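PDB 3C2G: beta-catenin homolog sys-1 from Caenorhabditis elegans, which acts as a transcriptional coregulator in the Wnt signalling asymmetry pathway, binding the TCF factor POP-1 directly and activating or repressing target genes. Local coordinates for residues 339-343 against 393-397; 566-571 against 604-609; 11-15 against 54-60. All blocks are in the same frame, centred on the assembly; numbering follows the deposited sequence.

How the contacts relate
All three contacts pack together helices of one armadillo superhelix that are not consecutive in sequence, and no two share a helix. In chain order they run 3, 1, 2. Contact 1 lies nearest the middle, its centre about 13 Å from that of the chain, and contacts 2 and 3 lie toward the two ends, with centres about 87 Å apart. Each is partly buried, mixing buried aliphatic residues with partly exposed ones. Contact 1 is the most highly charged, its cation lying over a tyrosine that also meets the bound peptide. Contact 2 is mainly aliphatic, edged by a histidine and an aspartate, with no hydrogen bond across it. Contact 3 combines isoleucine packing with an indole-to-carboxylate bond.

Contact 1 (339-343 against 393-397); sequences DEVIY and RVCEI
Arg393 reaches from helix 388-409 to Glu340 and Tyr343 of helix 339-352, touching them along much of its length. From CB the chain bends at chi2 (58°), which turns it toward Glu340; CG and CD then pass Glu340 OE2. NE lies closer to the same oxygen, at 2.8 Å. CZ rests over one face of the Tyr343 ring, 4.0 Å from its centroid, a cation-pi contact displaced toward the rim with the two planes 31° apart. At the tip, Arg393 NH2 gives a hydrogen bond of 2.7 Å to the syn lone pair of Glu340 OE1, tilted modestly from the guanidinium plane. NH1 turns back to its own helix, making a weak bond of 3.3 Å to Glu396 OE1, so one cation joins two carboxylates in a salt-bridge network. With an alanine here, Glu340 and Glu396 would probably lose their shared counter-charge, and the Tyr343 ring the guanidinium over this face. Glu396 also packs its CB 3.6 Å from Tyr343 CE1, while Ile397 CG1 comes at the edge of that ring. Deeper in, Ile397 CG2 meets Ile342 CG2 at 3.8 Å, and Ile397 CD1 lies 3.6 Å from the backbone O of Asp339. The Asp339 carboxylate is engaged by Lys390 and Tyr379. Tyr343 also packs on an aromatic side chain of the bound peptide. Segments 339-343 and 393-397, nearly parallel, with axes 9.7 Å apart at closest approach and 27° between them, set polar and aromatic side chains above an aliphatic seam beside a bound ligand, consistent with the peptide-binding groove of an armadillo superhelix.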
loop_
_atom_site.group_PDB
_atom_site.type_symbol
_atom_site.label_atom_id
_atom_site.label_comp_id
_atom_site.label_asym_id
_atom_site.label_seq_id
_atom_site.Cartn_x
_atom_site.Cartn_y
_atom_site.Cartn_z
ATOM N N ASP A 339 9.557 5.886 11.030
ATOM C CA ASP A 339 8.973 6.677 9.954
ATOM C C ASP A 339 7.914 5.967 9.128
ATOM O O ASP A 339 7.006 6.622 8.613
ATOM C CB ASP A 339 10.064 7.240 9.046
ATOM C CG ASP A 339 10.852 8.365 9.709
ATOM O OD1 ASP A 339 10.346 8.992 10.674
ATOM O OD2 ASP A 339 11.989 8.627 9.256
ATOM N N GLU A 340 8.010 4.645 9.003
ATOM C CA GLU A 340 7.014 3.902 8.238
ATOM C C GLU A 340 5.669 3.987 8.931
ATOM O O GLU A 340 4.636 4.109 8.285
ATOM C CB GLU A 340 7.418 2.433 8.062
ATOM C CG GLU A 340 8.529 2.199 7.045
ATOM C CD GLU A 340 8.172 2.672 5.635
ATOM O OE1 GLU A 340 6.998 2.498 5.216
ATOM O OE2 GLU A 340 9.075 3.216 4.947
ATOM N N VAL A 341 5.690 3.919 10.254
ATOM C CA VAL A 341 4.477 4.016 11.032
ATOM C C VAL A 341 3.915 5.443 10.939
ATOM O O VAL A 341 2.714 5.616 10.758
ATOM C CB VAL A 341 4.711 3.553 12.499
ATOM C CG1 VAL A 341 3.496 3.786 13.340
ATOM C CG2 VAL A 341 5.049 2.072 12.530
ATOM N N ILE A 342 4.787 6.453 11.021
ATOM C CA ILE A 342 4.368 7.845 10.902
ATOM C C ILE A 342 3.758 8.066 9.528
ATOM O O ILE A 342 2.729 8.737 9.388
ATOM C CB ILE A 342 5.538 8.851 11.094
ATOM C CG1 ILE A 342 6.264 8.651 12.437
ATOM C CG2 ILE A 342 5.051 10.275 10.956
ATOM C CD1 ILE A 342 5.370 8.527 13.630
ATOM N N TYR A 343 4.395 7.487 8.521
ATOM C CA TYR A 343 3.933 7.617 7.158
ATOM C C TYR A 343 2.542 7.044 7.004
ATOM O O TYR A 343 1.669 7.715 6.459
ATOM C CB TYR A 343 4.885 6.929 6.199
ATOM C CG TYR A 343 4.334 6.792 4.807
ATOM C CD1 TYR A 343 4.183 7.927 3.981
ATOM C CD2 TYR A 343 3.976 5.533 4.294
ATOM C CE1 TYR A 343 3.681 7.811 2.690
ATOM C CE2 TYR A 343 3.475 5.401 2.992
ATOM C CZ TYR A 343 3.323 6.541 2.195
ATOM O OH TYR A 343 2.828 6.429 0.903
ATOM N N ARG A 393 10.657 9.591 2.083
ATOM C CA ARG A 393 9.689 9.257 3.127
ATOM C C ARG A 393 9.268 10.499 3.926
ATOM O O ARG A 393 8.076 10.742 4.134
ATOM C CB ARG A 393 10.232 8.163 4.062
ATOM C CG ARG A 393 9.198 7.125 4.485
ATOM C CD ARG A 393 8.627 6.452 3.234
ATOM N NE ARG A 393 7.781 5.279 3.485
ATOM C CZ ARG A 393 7.107 4.631 2.534
ATOM N NH1 ARG A 393 7.161 5.032 1.263
ATOM N NH2 ARG A 393 6.362 3.583 2.855
ATOM N N VAL A 394 10.258 11.270 4.362
ATOM C CA VAL A 394 10.028 12.488 5.117
ATOM C C VAL A 394 9.163 13.428 4.279
ATOM O O VAL A 394 8.271 14.104 4.784
ATOM C CB VAL A 394 11.367 13.162 5.479
ATOM C CG1 VAL A 394 11.141 14.557 6.073
ATOM C CG2 VAL A 394 12.147 12.286 6.453
ATOM N N CYS A 395 9.430 13.415 2.988
ATOM C CA CYS A 395 8.765 14.245 2.035
ATOM C C CYS A 395 7.281 13.876 1.932
ATOM O O CYS A 395 6.422 14.745 2.005
ATOM C CB CYS A 395 9.483 14.081 0.701
ATOM S SG CYS A 395 8.863 15.061 -0.631
ATOM N N GLU A 396 6.994 12.589 1.781
ATOM C CA GLU A 396 5.631 12.066 1.802
ATOM C C GLU A 396 4.938 12.252 3.163
ATOM O O GLU A 396 3.718 12.418 3.232
ATOM C CB GLU A 396 5.651 10.585 1.417
ATOM C CG GLU A 396 5.943 10.301 -0.077
ATOM C CD GLU A 396 6.360 8.850 -0.339
ATOM O OE1 GLU A 396 7.022 8.239 0.532
ATOM O OE2 GLU A 396 6.041 8.323 -1.428
ATOM N N ILE A 397 5.708 12.224 4.244
ATOM C CA ILE A 397 5.158 12.459 5.580
ATOM C C ILE A 397 4.648 13.905 5.756
ATOM O O ILE A 397 3.497 14.124 6.153
ATOM C CB ILE A 397 6.165 12.085 6.696
ATOM C CG1 ILE A 397 6.345 10.558 6.745
ATOM C CG2 ILE A 397 5.683 12.621 8.044
ATOM C CD1 ILE A 397 7.365 10.069 7.733
#

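Contact 2 (566-571 against 604-609); sequences IHNVLV and DIAKAA
Leu570 and Ile605 meet at about a right angle, the leucine tip laid across the beta-branch of the isoleucine. Leu570 CD1 does the touching: it lies 3.7 Å from Ile605 CG2 and close to the backbone O of the same residue, so this methyl beds against both side chain and main chain. The same Ile605 CG2 also meets Ile566 CG2 at 3.9 Å, two branch methyls approaching each other while the side chains cross obliquely. In both isoleucines CG1 lies beside the backbone N (chi1 near -65°) and CG2 anti to it, and these two CG2 methyls meet between the helices. Further along, Leu570 CB packs on Ala608 CB at 3.7 Å.

His567 closes the more polar side. Its ring turns an edge to Asp604, with the backbone O of Asp604 in the ring plane but 3.8 Å from ND1, too far for a hydrogen bond. CE1 of His567 instead packs 3.8 Å from Asp604 CB, and the ring and carboxylate planes stand 52° apart. One face of the imidazole is covered by Val571 CG2 from the next turn of its own helix.

The two segments run nearly parallel, their axes 9.1 Å apart at 21°. Helix 591-598 lies against their greasy side through Leu594, which Leu570 touches, and Leu597, which Ala609 touches; helix 515-535 flanks helix 563-579, with Leu530 against Val571.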
loop_
_atom_site.group_PDB
_atom_site.type_symbol
_atom_site.label_atom_id
_atom_site.label_comp_id
_atom_site.label_asym_id
_atom_site.label_seq_id
_atom_site.Cartn_x
_atom_site.Cartn_y
_atom_site.Cartn_z
ATOM N N ILE A 566 -7.436 31.966 -15.896
ATOM C CA ILE A 566 -7.343 33.092 -16.820
ATOM C C ILE A 566 -7.545 34.420 -16.090
ATOM O O ILE A 566 -6.747 35.359 -16.233
ATOM C CB ILE A 566 -8.397 32.957 -17.951
ATOM C CG1 ILE A 566 -8.112 31.713 -18.804
ATOM C CG2 ILE A 566 -8.457 34.227 -18.811
ATOM C CD1 ILE A 566 -9.211 31.377 -19.799
ATOM N N HIS A 567 -8.614 34.489 -15.307
ATOM C CA HIS A 567 -8.925 35.694 -14.563
ATOM C C HIS A 567 -7.786 36.013 -13.606
ATOM O O HIS A 567 -7.402 37.177 -13.470
ATOM C CB HIS A 567 -10.240 35.545 -13.800
ATOM C CG HIS A 567 -10.617 36.759 -13.006
ATOM N ND1 HIS A 567 -11.071 37.922 -13.593
ATOM C CD2 HIS A 567 -10.609 36.991 -11.672
ATOM C CE1 HIS A 567 -11.321 38.820 -12.656
ATOM N NE2 HIS A 567 -11.048 38.280 -11.481
ATOM N N ASN A 568 -7.239 34.980 -12.962
ATOM C CA ASN A 568 -6.161 35.176 -11.992
ATOM C C ASN A 568 -4.894 35.707 -12.664
ATOM O O ASN A 568 -4.223 36.613 -12.163
ATOM C CB ASN A 568 -5.881 33.882 -11.216
ATOM C CG ASN A 568 -6.827 33.691 -10.041
ATOM O OD1 ASN A 568 -7.559 34.605 -9.655
ATOM N ND2 ASN A 568 -6.806 32.513 -9.459
ATOM N N VAL A 569 -4.598 35.133 -13.821
ATOM C CA VAL A 569 -3.438 35.517 -14.593
ATOM C C VAL A 569 -3.567 36.964 -15.043
ATOM O O VAL A 569 -2.618 37.731 -14.927
ATOM C CB VAL A 569 -3.224 34.555 -15.765
ATOM C CG1 VAL A 569 -2.416 35.200 -16.863
ATOM C CG2 VAL A 569 -2.545 33.278 -15.261
ATOM N N LEU A 570 -4.747 37.343 -15.517
ATOM C CA LEU A 570 -4.980 38.715 -15.956
ATOM C C LEU A 570 -4.822 39.705 -14.813
ATOM O O LEU A 570 -4.168 40.742 -14.969
ATOM C CB LEU A 570 -6.368 38.864 -16.581
ATOM C CG LEU A 570 -6.593 38.123 -17.894
ATOM C CD1 LEU A 570 -8.078 38.010 -18.210
ATOM C CD2 LEU A 570 -5.843 38.784 -19.027
ATOM N N VAL A 571 -5.413 39.378 -13.670
ATOM C CA VAL A 571 -5.447 40.290 -12.537
ATOM C C VAL A 571 -4.065 40.475 -11.930
ATOM O O VAL A 571 -3.676 41.607 -11.622
ATOM C CB VAL A 571 -6.470 39.828 -11.481
ATOM C CG1 VAL A 571 -6.345 40.629 -10.173
ATOM C CG2 VAL A 571 -7.897 39.952 -12.046
ATOM N N ASP A 604 -16.034 39.325 -16.164
ATOM C CA ASP A 604 -14.881 39.567 -15.291
ATOM C C ASP A 604 -13.579 39.477 -16.086
ATOM O O ASP A 604 -12.732 40.376 -16.013
ATOM C CB ASP A 604 -14.867 38.585 -14.114
ATOM C CG ASP A 604 -15.901 38.924 -13.049
ATOM O OD1 ASP A 604 -16.116 40.129 -12.782
ATOM O OD2 ASP A 604 -16.488 37.984 -12.464
ATOM N N ILE A 605 -13.444 38.399 -16.856
ATOM C CA ILE A 605 -12.296 38.202 -17.730
ATOM C C ILE A 605 -12.153 39.370 -18.700
ATOM O O ILE A 605 -11.081 39.969 -18.800
ATOM C CB ILE A 605 -12.372 36.854 -18.489
ATOM C CG1 ILE A 605 -12.244 35.687 -17.503
ATOM C CG2 ILE A 605 -11.291 36.769 -19.566
ATOM C CD1 ILE A 605 -12.389 34.304 -18.125
ATOM N N ALA A 606 -13.242 39.708 -19.389
ATOM C CA ALA A 606 -13.237 40.809 -20.352
ATOM C C ALA A 606 -12.790 42.135 -19.726
ATOM O O ALA A 606 -11.994 42.866 -20.317
ATOM C CB ALA A 606 -14.603 40.950 -20.999
ATOM N N LYS A 607 -13.282 42.430 -18.525
ATOM C CA LYS A 607 -12.905 43.658 -17.819
ATOM C C LYS A 607 -11.417 43.693 -17.457
ATOM O O LYS A 607 -10.761 44.724 -17.610
ATOM C CB LYS A 607 -13.764 43.860 -16.563
ATOM N N ALA A 608 -10.893 42.563 -16.983
ATOM C CA ALA A 608 -9.480 42.460 -16.612
ATOM C C ALA A 608 -8.585 42.607 -17.839
ATOM O O ALA A 608 -7.564 43.303 -17.800
ATOM C CB ALA A 608 -9.217 41.143 -15.925
ATOM N N ALA A 609 -9.001 41.954 -18.924
ATOM C CA ALA A 609 -8.277 41.960 -20.187
ATOM C C ALA A 609 -7.954 43.364 -20.696
ATOM O O ALA A 609 -6.782 43.674 -20.926
ATOM C CB ALA A 609 -9.036 41.165 -21.238
#

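Contact 3 (11-15 against 54-60); sequences IRLWF and ILNIIYD
Ile11, Trp14 and Phe15 clasp Ile57 and its neighbours on helix 47-62, a helix-packing contact near the amino-terminal end of the armadillo domain. Ile11 comes first, on helix 3-13: its CD1 meets Ile54 CD1 at 3.9 Å, while CG1 lies beside Ile57 CD1 and the two side chains cross at about a right angle. Trp14 follows and carries the largest share of this segment's contact. Its CG is anti to the backbone N (chi1 178°), carrying the indole out over Ile57, whose CG2 sits 3.6 Å from the centroid of the six-membered ring, a CH-pi contact over its centre. In the plane of the same indole, NE1 gives a hydrogen bond of 2.7 Å to Asp60 OD2, nearly straight at 163°, meeting that oxygen on its anti side, tilted from the carboxylate plane. The carboxylate stands almost upright to the indole. Arg23 pairs with Asp60 OD2 as well and makes a cation-pi contact with Trp14. Phe15 ends the row: Trp14 CD1 lies over one face of its ring, Phe15 CE1 approaches Asp60 CG at 3.7 Å, and Phe15 CZ reaches the backbone O of Asn56 at 3.9 Å, near the ring plane.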
loop_
_atom_site.group_PDB
_atom_site.type_symbol
_atom_site.label_atom_id
_atom_site.label_comp_id
_atom_site.label_asym_id
_atom_site.label_seq_id
_atom_site.Cartn_x
_atom_site.Cartn_y
_atom_site.Cartn_z
ATOM N N ILE A 11 12.148 -50.457 -8.559
ATOM C CA ILE A 11 11.578 -49.669 -9.648
ATOM C C ILE A 11 11.011 -50.575 -10.753
ATOM O O ILE A 11 9.870 -50.397 -11.197
ATOM C CB ILE A 11 12.627 -48.646 -10.184
ATOM C CG1 ILE A 11 12.789 -47.501 -9.173
ATOM C CG2 ILE A 11 12.238 -48.107 -11.561
ATOM C CD1 ILE A 11 14.090 -46.744 -9.260
ATOM N N ARG A 12 11.810 -51.558 -11.169
ATOM C CA ARG A 12 11.426 -52.509 -12.206
ATOM C C ARG A 12 10.207 -53.338 -11.798
ATOM O O ARG A 12 9.340 -53.622 -12.626
ATOM C CB ARG A 12 12.618 -53.419 -12.560
ATOM C CG ARG A 12 12.274 -54.630 -13.436
ATOM C CD ARG A 12 13.509 -55.440 -13.845
ATOM N NE ARG A 12 13.858 -56.497 -12.892
ATOM C CZ ARG A 12 14.970 -56.510 -12.154
ATOM N NH1 ARG A 12 15.863 -55.520 -12.254
ATOM N NH2 ARG A 12 15.196 -57.517 -11.314
ATOM N N LEU A 13 10.134 -53.703 -10.522
ATOM C CA LEU A 13 9.111 -54.630 -10.039
ATOM C C LEU A 13 7.857 -53.978 -9.445
ATOM O O LEU A 13 6.853 -54.660 -9.192
ATOM C CB LEU A 13 9.728 -55.613 -9.033
ATOM C CG LEU A 13 10.079 -57.051 -9.472
ATOM C CD1 LEU A 13 10.695 -57.160 -10.873
ATOM C CD2 LEU A 13 10.988 -57.723 -8.432
ATOM N N TRP A 14 7.913 -52.665 -9.223
ATOM C CA TRP A 14 6.842 -51.974 -8.495
ATOM C C TRP A 14 5.441 -52.348 -8.982
ATOM O O TRP A 14 4.586 -52.761 -8.187
ATOM C CB TRP A 14 7.018 -50.450 -8.531
ATOM C CG TRP A 14 5.892 -49.743 -7.822
ATOM C CD1 TRP A 14 4.700 -49.356 -8.361
ATOM C CD2 TRP A 14 5.842 -49.381 -6.432
ATOM N NE1 TRP A 14 3.915 -48.765 -7.398
ATOM C CE2 TRP A 14 4.592 -48.759 -6.208
ATOM C CE3 TRP A 14 6.739 -49.504 -5.359
ATOM C CZ2 TRP A 14 4.209 -48.273 -4.952
ATOM C CZ3 TRP A 14 6.359 -49.019 -4.107
ATOM C CH2 TRP A 14 5.104 -48.410 -3.915
ATOM N N PHE A 15 5.212 -52.207 -10.284
ATOM C CA PHE A 15 3.862 -52.319 -10.818
ATOM C C PHE A 15 3.292 -53.728 -10.874
ATOM O O PHE A 15 2.090 -53.900 -10.996
ATOM C CB PHE A 15 3.764 -51.612 -12.162
ATOM C CG PHE A 15 3.780 -50.118 -12.043
ATOM C CD1 PHE A 15 2.626 -49.425 -11.680
ATOM C CD2 PHE A 15 4.949 -49.405 -12.263
ATOM C CE1 PHE A 15 2.634 -48.043 -11.559
ATOM C CE2 PHE A 15 4.962 -48.011 -12.156
ATOM C CZ PHE A 15 3.809 -47.329 -11.793
ATOM N N ILE A 54 10.182 -42.598 -11.159
ATOM C CA ILE A 54 9.993 -42.345 -9.728
ATOM C C ILE A 54 8.682 -41.601 -9.465
ATOM O O ILE A 54 7.925 -41.968 -8.559
ATOM C CB ILE A 54 11.148 -41.528 -9.118
ATOM C CG1 ILE A 54 12.513 -42.107 -9.520
ATOM C CG2 ILE A 54 10.981 -41.410 -7.599
ATOM C CD1 ILE A 54 13.152 -43.002 -8.508
ATOM N N LEU A 55 8.417 -40.561 -10.252
ATOM C CA LEU A 55 7.208 -39.773 -10.071
ATOM C C LEU A 55 5.997 -40.670 -10.235
ATOM O O LEU A 55 5.032 -40.576 -9.467
ATOM C CB LEU A 55 7.141 -38.591 -11.048
ATOM C CG LEU A 55 8.111 -37.415 -10.842
ATOM C CD1 LEU A 55 7.944 -36.368 -11.953
ATOM C CD2 LEU A 55 7.947 -36.779 -9.463
ATOM N N ASN A 56 6.063 -41.558 -11.223
ATOM C CA ASN A 56 4.945 -42.444 -11.497
ATOM C C ASN A 56 4.716 -43.437 -10.372
ATOM O O ASN A 56 3.578 -43.837 -10.134
ATOM C CB ASN A 56 5.114 -43.146 -12.844
ATOM C CG ASN A 56 4.726 -42.254 -14.016
ATOM O OD1 ASN A 56 4.163 -41.164 -13.836
ATOM N ND2 ASN A 56 5.012 -42.720 -15.227
ATOM N N ILE A 57 5.787 -43.804 -9.669
ATOM C CA ILE A 57 5.664 -44.655 -8.485
ATOM C C ILE A 57 5.107 -43.876 -7.282
ATOM O O ILE A 57 4.210 -44.360 -6.570
ATOM C CB ILE A 57 7.001 -45.372 -8.120
ATOM C CG1 ILE A 57 7.351 -46.421 -9.183
ATOM C CG2 ILE A 57 6.893 -46.053 -6.767
ATOM C CD1 ILE A 57 8.726 -47.070 -8.999
ATOM N N ILE A 58 5.641 -42.679 -7.047
ATOM C CA ILE A 58 5.090 -41.810 -6.008
ATOM C C ILE A 58 3.567 -41.704 -6.155
ATOM O O ILE A 58 2.809 -41.986 -5.205
ATOM C CB ILE A 58 5.763 -40.424 -6.009
ATOM C CG1 ILE A 58 7.194 -40.550 -5.473
ATOM C CG2 ILE A 58 4.943 -39.444 -5.180
ATOM C CD1 ILE A 58 8.067 -39.381 -5.767
ATOM N N TYR A 59 3.126 -41.353 -7.359
ATOM C CA TYR A 59 1.701 -41.241 -7.657
ATOM C C TYR A 59 0.951 -42.546 -7.366
ATOM O O TYR A 59 -0.036 -42.557 -6.625
ATOM C CB TYR A 59 1.518 -40.815 -9.110
ATOM C CG TYR A 59 0.090 -40.590 -9.557
ATOM C CD1 TYR A 59 -0.917 -40.298 -8.635
ATOM C CD2 TYR A 59 -0.249 -40.637 -10.914
ATOM C CE1 TYR A 59 -2.212 -40.087 -9.044
ATOM C CE2 TYR A 59 -1.543 -40.404 -11.334
ATOM C CZ TYR A 59 -2.521 -40.131 -10.395
ATOM O OH TYR A 59 -3.825 -39.918 -10.786
ATOM N N ASP A 60 1.437 -43.649 -7.926
ATOM C CA ASP A 60 0.812 -44.945 -7.704
ATOM C C ASP A 60 0.719 -45.350 -6.225
ATOM O O ASP A 60 -0.309 -45.869 -5.787
ATOM C CB ASP A 60 1.518 -46.040 -8.509
ATOM C CG ASP A 60 0.796 -47.356 -8.415
ATOM O OD1 ASP A 60 -0.247 -47.496 -9.099
ATOM O OD2 ASP A 60 1.247 -48.222 -7.623
#